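Local coordinates for protein iron aquisition yersiniabactin synthesis enzyme, YbtT (Escherichia coli, PDB 6BA9) that acts as a low-specificity type II thioesterase that maintains production of the metallophore yersiniabactin, probably by hydrolysing thioesters formed in its assembly line, at residues A15-C20 with C41-V46; L69-L74 with F97-L102. The protein carries 1 engineered substitution. All coordinates share one frame; numbering follows the deposited sequence.

Contact 1. Residues A15-C20 with C41-V46; sequences AHLVMC and CALSLV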
loop_
_atom_site.group_PDB
_atom_site.type_symbol
_atom_site.label_atom_id
_atom_site.label_comp_id
_atom_site.label_asym_id
_atom_site.label_seq_id
_atom_site.Cartn_x
_atom_site.Cartn_y
_atom_site.Cartn_z
ATOM N N ALA A 15 0.352 15.008 12.677
ATOM C CA ALA A 15 0.264 13.643 12.190
ATOM C C ALA A 15 1.140 13.447 10.956
ATOM O O ALA A 15 1.465 14.383 10.230
ATOM C CB ALA A 15 -1.178 13.296 11.847
ATOM N N HIS A 16 1.542 12.190 10.743
ATOM C CA HIS A 16 2.354 11.798 9.597
ATOM C C HIS A 16 1.745 10.538 9.004
ATOM O O HIS A 16 1.655 9.507 9.681
ATOM C CB HIS A 16 3.804 11.555 10.009
ATOM C CG HIS A 16 4.747 11.365 8.864
ATOM N ND1 HIS A 16 6.099 11.173 9.060
ATOM C CD2 HIS A 16 4.551 11.304 7.523
ATOM C CE1 HIS A 16 6.697 11.031 7.889
ATOM N NE2 HIS A 16 5.784 11.137 6.939
ATOM N N LEU A 17 1.263 10.648 7.771
ATOM C CA LEU A 17 0.681 9.539 7.021
ATOM C C LEU A 17 1.730 9.007 6.047
ATOM O O LEU A 17 2.307 9.771 5.269
ATOM C CB LEU A 17 -0.569 10.023 6.277
ATOM C CG LEU A 17 -1.279 9.084 5.314
ATOM C CD1 LEU A 17 -1.821 7.864 6.010
ATOM C CD2 LEU A 17 -2.412 9.832 4.617
ATOM N N VAL A 18 2.004 7.703 6.123
ATOM C CA VAL A 18 2.989 7.014 5.294
ATOM C C VAL A 18 2.252 6.029 4.397
ATOM O O VAL A 18 1.555 5.128 4.891
ATOM C CB VAL A 18 4.022 6.298 6.174
ATOM C CG1 VAL A 18 4.999 5.464 5.330
ATOM C CG2 VAL A 18 4.797 7.303 7.006
ATOM N N MET A 19 2.387 6.211 3.085
ATOM C CA MET A 19 1.650 5.435 2.102
ATOM C C MET A 19 2.547 4.424 1.410
ATOM O O MET A 19 3.555 4.802 0.801
ATOM C CB MET A 19 1.049 6.359 1.041
ATOM C CG MET A 19 0.325 5.633 -0.074
ATOM S SD MET A 19 -1.204 4.892 0.490
ATOM C CE MET A 19 -1.755 4.144 -1.026
ATOM N N CYS A 20 2.122 3.162 1.394
ATOM C CA CYS A 20 2.780 2.074 0.680
ATOM C C CYS A 20 2.100 1.861 -0.671
ATOM O O CYS A 20 0.866 1.686 -0.726
ATOM C CB CYS A 20 2.683 0.792 1.507
ATOM S SG CYS A 20 3.608 0.891 3.058
ATOM N N CYS A 41 -1.979 16.635 7.493
ATOM C CA CYS A 41 -0.872 15.815 7.949
ATOM C C CYS A 41 0.283 15.903 6.966
ATOM O O CYS A 41 0.092 16.171 5.780
ATOM C CB CYS A 41 -1.323 14.350 8.023
ATOM S SG CYS A 41 -2.065 13.692 6.503
ATOM N N ALA A 42 1.491 15.650 7.467
ATOM C CA ALA A 42 2.591 15.291 6.590
ATOM C C ALA A 42 2.229 13.995 5.882
ATOM O O ALA A 42 1.490 13.162 6.416
ATOM C CB ALA A 42 3.880 15.113 7.390
ATOM N N LEU A 43 2.700 13.862 4.644
ATOM C CA LEU A 43 2.455 12.690 3.815
ATOM C C LEU A 43 3.761 12.267 3.166
ATOM O O LEU A 43 4.430 13.078 2.513
ATOM C CB LEU A 43 1.453 12.984 2.706
ATOM C CG LEU A 43 1.204 11.879 1.674
ATOM C CD1 LEU A 43 0.595 10.619 2.299
ATOM C CD2 LEU A 43 0.276 12.383 0.573
ATOM N N SER A 44 4.118 11.000 3.343
ATOM C CA SER A 44 5.285 10.427 2.690
ATOM C C SER A 44 4.878 9.183 1.923
ATOM O O SER A 44 3.917 8.496 2.292
ATOM C CB SER A 44 6.364 10.086 3.695
ATOM O OG SER A 44 6.791 11.243 4.422
ATOM N N LEU A 45 5.629 8.899 0.857
ATOM C CA LEU A 45 5.428 7.736 0.006
ATOM C C LEU A 45 6.623 6.803 0.165
ATOM O O LEU A 45 7.782 7.249 0.161
ATOM C CB LEU A 45 5.318 8.168 -1.468
ATOM C CG LEU A 45 5.065 7.057 -2.486
ATOM C CD1 LEU A 45 3.681 6.465 -2.345
ATOM C CD2 LEU A 45 5.284 7.604 -3.907
ATOM N N VAL A 46 6.343 5.516 0.292
ATOM C CA VAL A 46 7.376 4.488 0.419
ATOM C C VAL A 46 7.817 4.057 -0.978
ATOM O O VAL A 46 6.979 3.773 -1.839
ATOM C CB VAL A 46 6.847 3.287 1.217
ATOM C CG1 VAL A 46 7.929 2.230 1.380
ATOM C CG2 VAL A 46 6.350 3.725 2.579
#
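The imidazole of H16 reaches across to S44 and meets its OG at the ring edge, near the ring plane. H16 NE2 and S44 OG are 2.7 Å apart and hydrogen-bonded, with a fairly straight angle of 161°. V18 CG2 lies 3.9 Å above one face of the ring, offset toward the rim. A42 CB touches the ring at H16 CD2, 3.9 Å away. H16 CG is anti to the backbone N (chi1 -171°), which carries the ring over to the neighbouring strand. Farther along, V18 CG1 packs on V46 CG2 at 3.5 Å.

The other sheet face is apolar. L17 and L43 lie side by side and point the same way, with L17 CG 3.9 Å from L43 CD1. The M19 and L45 side chains are set at a slant, touching through M19 CG and L45 CD1.

The backbones run parallel. A15, L17 and M19 exchange five hydrogen bonds with A42, S44 and V46. The backbones of H16, V18 and C20 bond to P83 and to L85 and A87 of strand 84-89, so strand 16-20 is an inner strand of the alpha/beta-hydrolase sheet. H16 and S44 thus add a side-chain bond to the backbone ladder on one face, while on the other L17 and L43 pack on each other and on F237 of helix 233-243.

Contact 2. Residues L69-L74 with F97-L102; sequences LLANEL and FETCRL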
loop_
_atom_site.group_PDB
_atom_site.type_symbol
_atom_site.label_atom_id
_atom_site.label_comp_id
_atom_site.label_asym_id
_atom_site.label_seq_id
_atom_site.Cartn_x
_atom_site.Cartn_y
_atom_site.Cartn_z
ATOM N N LEU A 69 12.269 -3.591 6.620
ATOM C CA LEU A 69 13.020 -2.390 6.273
ATOM C C LEU A 69 12.239 -1.138 6.651
ATOM O O LEU A 69 12.783 -0.194 7.232
ATOM C CB LEU A 69 13.350 -2.387 4.781
ATOM C CG LEU A 69 14.367 -3.402 4.279
ATOM C CD1 LEU A 69 14.406 -3.325 2.763
ATOM C CD2 LEU A 69 15.770 -3.134 4.852
ATOM N N LEU A 70 10.956 -1.109 6.330
ATOM C CA LEU A 70 10.150 0.070 6.603
ATOM C C LEU A 70 9.962 0.280 8.097
ATOM O O LEU A 70 10.077 1.406 8.578
ATOM C CB LEU A 70 8.815 -0.017 5.862
ATOM C CG LEU A 70 7.889 1.187 6.064
ATOM C CD1 LEU A 70 8.521 2.502 5.574
ATOM C CD2 LEU A 70 6.547 0.945 5.354
ATOM N N ALA A 71 9.673 -0.782 8.848
ATOM C CA ALA A 71 9.464 -0.610 10.283
ATOM C C ALA A 71 10.728 -0.097 10.957
ATOM O O ALA A 71 10.669 0.781 11.830
ATOM C CB ALA A 71 9.032 -1.936 10.900
ATOM N N ASN A 72 11.883 -0.624 10.556
ATOM C CA ASN A 72 13.134 -0.132 11.136
ATOM C C ASN A 72 13.347 1.329 10.808
ATOM O O ASN A 72 13.718 2.118 11.684
ATOM C CB ASN A 72 14.323 -0.957 10.652
ATOM C CG ASN A 72 14.291 -2.384 11.170
ATOM O OD1 ASN A 72 13.420 -2.755 11.952
ATOM N ND2 ASN A 72 15.204 -3.194 10.693
ATOM N N GLU A 73 13.080 1.722 9.564
ATOM C CA GLU A 73 13.248 3.117 9.187
ATOM C C GLU A 73 12.325 4.024 9.985
ATOM O O GLU A 73 12.748 5.083 10.467
ATOM C CB GLU A 73 12.994 3.279 7.688
ATOM C CG GLU A 73 13.044 4.731 7.222
ATOM C CD GLU A 73 13.011 4.850 5.717
ATOM O OE1 GLU A 73 13.666 4.022 5.039
ATOM O OE2 GLU A 73 12.316 5.761 5.219
ATOM N N LEU A 74 11.063 3.635 10.138
ATOM C CA LEU A 74 10.111 4.458 10.871
ATOM C C LEU A 74 10.461 4.522 12.352
ATOM O O LEU A 74 10.353 5.582 12.963
ATOM C CB LEU A 74 8.684 3.964 10.635
ATOM C CG LEU A 74 8.215 4.088 9.183
ATOM C CD1 LEU A 74 6.832 3.542 9.060
ATOM C CD2 LEU A 74 8.250 5.511 8.692
ATOM N N PHE A 97 0.316 -3.491 6.619
ATOM C CA PHE A 97 -0.116 -4.388 7.685
ATOM C C PHE A 97 1.072 -5.012 8.407
ATOM O O PHE A 97 1.153 -4.975 9.647
ATOM C CB PHE A 97 -1.009 -5.471 7.077
ATOM C CG PHE A 97 -1.369 -6.579 8.027
ATOM C CD1 PHE A 97 -2.152 -6.333 9.135
ATOM C CD2 PHE A 97 -0.941 -7.858 7.794
ATOM C CE1 PHE A 97 -2.505 -7.383 9.994
ATOM C CE2 PHE A 97 -1.289 -8.898 8.642
ATOM C CZ PHE A 97 -2.063 -8.652 9.738
ATOM N N GLU A 98 2.018 -5.590 7.653
ATOM C CA GLU A 98 3.162 -6.249 8.285
ATOM C C GLU A 98 4.072 -5.247 8.992
ATOM O O GLU A 98 4.651 -5.563 10.040
ATOM C CB GLU A 98 3.916 -7.103 7.256
ATOM C CG GLU A 98 3.152 -8.324 6.741
ATOM C CD GLU A 98 2.987 -9.416 7.769
ATOM O OE1 GLU A 98 3.718 -9.411 8.791
ATOM O OE2 GLU A 98 2.103 -10.272 7.552
ATOM N N THR A 99 4.182 -4.032 8.462
ATOM C CA THR A 99 4.918 -2.973 9.145
ATOM C C THR A 99 4.239 -2.603 10.452
ATOM O O THR A 99 4.900 -2.457 11.494
ATOM C CB THR A 99 5.025 -1.751 8.227
ATOM O OG1 THR A 99 5.716 -2.107 7.022
ATOM C CG2 THR A 99 5.804 -0.619 8.894
ATOM N N CYS A 100 2.919 -2.464 10.415
ATOM C CA CYS A 100 2.163 -2.132 11.608
ATOM C C CYS A 100 2.312 -3.220 12.653
ATOM O O CYS A 100 2.441 -2.919 13.849
ATOM C CB CYS A 100 0.692 -1.923 11.235
ATOM S SG CYS A 100 -0.295 -1.108 12.527
ATOM N N ARG A 101 2.336 -4.478 12.221
ATOM C CA ARG A 101 2.547 -5.605 13.133
ATOM C C ARG A 101 3.856 -5.437 13.892
ATOM O O ARG A 101 3.895 -5.551 15.124
ATOM C CB ARG A 101 2.524 -6.905 12.340
ATOM C CG ARG A 101 2.740 -8.196 13.112
ATOM C CD ARG A 101 2.140 -9.423 12.351
ATOM N NE ARG A 101 2.881 -10.635 12.683
ATOM C CZ ARG A 101 3.411 -11.491 11.809
ATOM N NH1 ARG A 101 3.275 -11.316 10.500
ATOM N NH2 ARG A 101 4.076 -12.555 12.257
ATOM N N LEU A 102 4.939 -5.131 13.175
ATOM C CA LEU A 102 6.236 -4.973 13.831
ATOM C C LEU A 102 6.237 -3.785 14.787
ATOM O O LEU A 102 6.751 -3.885 15.906
ATOM C CB LEU A 102 7.337 -4.807 12.780
ATOM C CG LEU A 102 7.580 -6.026 11.882
ATOM C CD1 LEU A 102 8.528 -5.710 10.768
ATOM C CD2 LEU A 102 8.112 -7.232 12.687
#
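T99 projects from helix 91-105 onto the face of helix 63-77 formed by L70, A71 and L74. From CB its two branches part. The methyl CG2 is anti to the backbone N and lies over the start of A71. T99 CG2 is 3.9 Å from A71 N and close to A71 CB. It also meets L70 CG and, more loosely, L74 CD1. The hydroxyl branch runs beside the backbone N (chi1 -60°). There OG1 is hydrogen-bonded to the carbonyl oxygen of V95, one turn earlier in the same helix. L70 CD2 also lies against this oxygen, 3.6 Å from T99 OG1. The L70 side chain crosses that of T99 at about a right angle. The threonine meets the other helix through its methyl and through a hydroxyl oxygen whose hydrogen bond stays within its own helix.

A second contact lies one turn on. A71 CB sits against L102, 3.8 Å from both L102 CB and L102 CD1. No hydrogen bond joins the two segments. The small side chains let the backbones come close: A71 CA and T99 CA are 5.2 Å apart. The axes approach to 8.8 Å and cross at -49°.

E98 and R101 form a salt bridge within helix 91-105 and take no part in the contact between the two segments, though E98 does pack on A67, earlier in helix 63-77.

Below the contact runs strand 84-89, where L86 touches both L74 and T99. Helix 63-77 leads into that strand, and helix 91-105 follows it. In alpha/beta hydrolases this strand-to-helix turn is the nucleophile elbow, so the contact sets the helix after the elbow against its neighbour over the sheet.

Both contacts are buried, and their centres are about 13 Å apart. Contact 1 joins two strands within the sheet; contact 2 joins two helices layered on it. The chemistry differs accordingly. Segments 15-20 and 41-46 are held by a ladder of backbone bonds, one polar side-chain pair and apolar pairs on both faces. Segments 69-74 and 97-102 meet by van der Waals packing without a hydrogen bond between them, over a much smaller area (188 against 563 Å²). The layers touch directly: C20 SG lies 3.7 Å from L70 CD2, and L70 CD1 also packs on V46 CG2. Strand 84-89 relates to both, as backbone partner of strand 16-20 and as floor beneath the helix pair.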